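Local coordinates for protein modulator of the activity of Ets CG15085-PA (Drosophila melanogaster, PDB 1SV0) that binds the SAM domain of the Ets-family repressor Yan and probably relieves repression by breaking up Yan polymers, at residues Arg12-Ala17 / Arg70-Arg75. Numbering follows the deposited sequence.
Sequences RDWTRA and RDFRVR
W14 meets F72 in the interior of a SAM domain and R75 at its margin, where the segment leading into helix 16-30 packs against the long C-terminal helix 65-80. The aromatic pair is an offset edge-to-face stack: the edge of F72 is directed at the face of the W14 six-membered ring, with the planes at 73° and the centroids 5.6 Å apart. Closest approach is between W14 CZ3 and F72 CE1, 3.7 Å, and the two side chains run past one another in opposite directions. In F72, CG lies anti to the backbone N, a torsion that brings the ring nearer to W14 than its CB alone would reach; L49 and C50 of helix 46-51 also touch the F72 side chain.

R75 crosses the tryptophan at about a right angle, one helical turn from D71. Its CD makes the closest approach, 3.4 Å to W14 CH2, and NH1 also comes to 3.7 Å from W14 CZ2. The guanidinium is inclined to the indole by 58°, too steep for parallel stacking.

The buried W14 NE1 is hydrogen-bonded to P8 O, and R75 NH2 forms a salt bridge with D5. D71 OD1 accepts from both R75 NE and W22 NE1, two bonds that grip this oxygen and join helices 16-30 and 65-80. The R75 NE to D71 OD1 salt bridge measures 3.0 Å, with an N-H...O angle of 155°, and reaches the oxygen from its syn side.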
loop_
_atom_site.group_PDB
_atom_site.type_symbol
_atom_site.label_atom_id
_atom_site.label_comp_id
_atom_site.label_asym_id
_atom_site.label_seq_id
_atom_site.Cartn_x
_atom_site.Cartn_y
_atom_site.Cartn_z
ATOM N N ARG C 12 -3.913 -11.493 -1.787
ATOM C CA ARG C 12 -4.859 -10.463 -1.376
ATOM C C ARG C 12 -5.301 -10.665 0.067
ATOM O O ARG C 12 -5.863 -9.767 0.685
ATOM C CB ARG C 12 -6.067 -10.460 -2.319
ATOM C CG ARG C 12 -5.713 -10.021 -3.730
ATOM C CD ARG C 12 -6.867 -10.233 -4.706
ATOM N NE ARG C 12 -7.195 -11.648 -4.858
ATOM C CZ ARG C 12 -8.053 -12.126 -5.757
ATOM N NH1 ARG C 12 -8.673 -11.299 -6.587
ATOM N NH2 ARG C 12 -8.282 -13.433 -5.831
ATOM N N ASP C 13 -5.043 -11.848 0.614
ATOM C CA ASP C 13 -5.407 -12.116 1.998
ATOM C C ASP C 13 -4.222 -11.840 2.927
ATOM O O ASP C 13 -4.337 -11.985 4.140
ATOM C CB ASP C 13 -5.846 -13.574 2.181
ATOM C CG ASP C 13 -7.095 -13.916 1.390
ATOM O OD1 ASP C 13 -7.889 -12.995 1.096
ATOM O OD2 ASP C 13 -7.292 -15.114 1.082
ATOM N N TRP C 14 -3.094 -11.431 2.360
ATOM C CA TRP C 14 -1.899 -11.171 3.165
ATOM C C TRP C 14 -1.992 -9.958 4.091
ATOM O O TRP C 14 -2.396 -8.869 3.676
ATOM C CB TRP C 14 -0.673 -10.987 2.256
ATOM C CG TRP C 14 -0.162 -12.239 1.593
ATOM C CD1 TRP C 14 -0.700 -13.498 1.671
ATOM C CD2 TRP C 14 0.991 -12.349 0.746
ATOM N NE1 TRP C 14 0.049 -14.380 0.924
ATOM C CE2 TRP C 14 1.090 -13.703 0.346
ATOM C CE3 TRP C 14 1.950 -11.434 0.283
ATOM C CZ2 TRP C 14 2.110 -14.165 -0.496
ATOM C CZ3 TRP C 14 2.967 -11.894 -0.557
ATOM C CH2 TRP C 14 3.038 -13.248 -0.937
ATOM N N THR C 15 -1.622 -10.150 5.350
ATOM C CA THR C 15 -1.603 -9.037 6.301
ATOM C C THR C 15 -0.207 -8.438 6.144
ATOM O O THR C 15 0.566 -8.883 5.298
ATOM C CB THR C 15 -1.736 -9.523 7.741
ATOM O OG1 THR C 15 -0.655 -10.425 8.018
ATOM C CG2 THR C 15 -3.084 -10.241 7.952
ATOM N N ARG C 16 0.126 -7.438 6.950
ATOM C CA ARG C 16 1.455 -6.847 6.854
ATOM C C ARG C 16 2.460 -7.904 7.295
ATOM O O ARG C 16 3.535 -8.040 6.702
ATOM C CB ARG C 16 1.563 -5.606 7.746
ATOM C CG ARG C 16 2.919 -4.918 7.678
ATOM C CD ARG C 16 2.850 -3.548 8.321
ATOM N NE ARG C 16 2.745 -3.631 9.767
ATOM C CZ ARG C 16 2.373 -2.623 10.542
ATOM N NH1 ARG C 16 2.063 -1.447 10.005
ATOM N NH2 ARG C 16 2.313 -2.791 11.854
ATOM N N ALA C 17 2.095 -8.664 8.326
ATOM C CA ALA C 17 2.959 -9.728 8.842
ATOM C C ALA C 17 3.332 -10.718 7.732
ATOM O O ALA C 17 4.490 -11.127 7.626
ATOM C CB ALA C 17 2.270 -10.465 9.986
ATOM N N ARG C 70 7.847 -9.199 -9.649
ATOM C CA ARG C 70 7.593 -10.370 -10.473
ATOM C C ARG C 70 6.962 -11.511 -9.674
ATOM O O ARG C 70 5.954 -12.082 -10.093
ATOM C CB ARG C 70 8.909 -10.820 -11.098
ATOM C CG ARG C 70 8.788 -11.835 -12.212
ATOM C CD ARG C 70 10.135 -11.969 -12.916
ATOM N NE ARG C 70 10.602 -10.676 -13.417
ATOM C CZ ARG C 70 11.788 -10.476 -13.986
ATOM N NH1 ARG C 70 12.642 -11.483 -14.126
ATOM N NH2 ARG C 70 12.118 -9.267 -14.421
ATOM N N ASP C 71 7.555 -11.832 -8.527
ATOM C CA ASP C 71 7.062 -12.909 -7.675
ATOM C C ASP C 71 5.651 -12.650 -7.152
ATOM O O ASP C 71 4.818 -13.564 -7.128
ATOM C CB ASP C 71 8.029 -13.124 -6.502
ATOM C CG ASP C 71 7.710 -14.369 -5.698
ATOM O OD1 ASP C 71 6.932 -14.280 -4.720
ATOM O OD2 ASP C 71 8.240 -15.446 -6.049
ATOM N N PHE C 72 5.374 -11.413 -6.739
ATOM C CA PHE C 72 4.044 -11.081 -6.231
ATOM C C PHE C 72 2.984 -11.236 -7.327
ATOM O O PHE C 72 1.900 -11.775 -7.084
ATOM C CB PHE C 72 3.997 -9.649 -5.685
ATOM C CG PHE C 72 2.735 -9.335 -4.933
ATOM C CD1 PHE C 72 2.585 -9.729 -3.607
ATOM C CD2 PHE C 72 1.683 -8.669 -5.556
ATOM C CE1 PHE C 72 1.407 -9.464 -2.911
ATOM C CE2 PHE C 72 0.497 -8.396 -4.865
ATOM C CZ PHE C 72 0.358 -8.792 -3.545
ATOM N N ARG C 73 3.301 -10.763 -8.528
ATOM C CA ARG C 73 2.391 -10.859 -9.668
ATOM C C ARG C 73 2.042 -12.311 -10.000
ATOM O O ARG C 73 0.892 -12.626 -10.313
ATOM C CB ARG C 73 3.020 -10.188 -10.897
ATOM C CG ARG C 73 2.425 -8.837 -11.233
ATOM C CD ARG C 73 2.390 -7.937 -10.025
ATOM N NE ARG C 73 1.629 -6.718 -10.274
ATOM C CZ ARG C 73 0.338 -6.684 -10.593
ATOM N NH1 ARG C 73 -0.358 -7.807 -10.706
ATOM N NH2 ARG C 73 -0.260 -5.519 -10.798
ATOM N N VAL C 74 3.044 -13.185 -9.943
ATOM C CA VAL C 74 2.837 -14.599 -10.223
ATOM C C VAL C 74 1.858 -15.178 -9.206
ATOM O O VAL C 74 0.919 -15.890 -9.570
ATOM C CB VAL C 74 4.158 -15.389 -10.135
ATOM C CG1 VAL C 74 3.883 -16.880 -10.290
ATOM C CG2 VAL C 74 5.126 -14.906 -11.207
ATOM N N ARG C 75 2.085 -14.871 -7.932
ATOM C CA ARG C 75 1.216 -15.358 -6.871
ATOM C C ARG C 75 -0.205 -14.834 -7.059
ATOM O O ARG C 75 -1.176 -15.583 -6.928
ATOM C CB ARG C 75 1.755 -14.934 -5.499
ATOM C CG ARG C 75 2.982 -15.716 -5.043
ATOM C CD ARG C 75 3.584 -15.120 -3.778
ATOM N NE ARG C 75 4.785 -15.830 -3.348
ATOM C CZ ARG C 75 4.805 -16.831 -2.471
ATOM N NH1 ARG C 75 3.681 -17.261 -1.909
ATOM N NH2 ARG C 75 5.959 -17.403 -2.151
#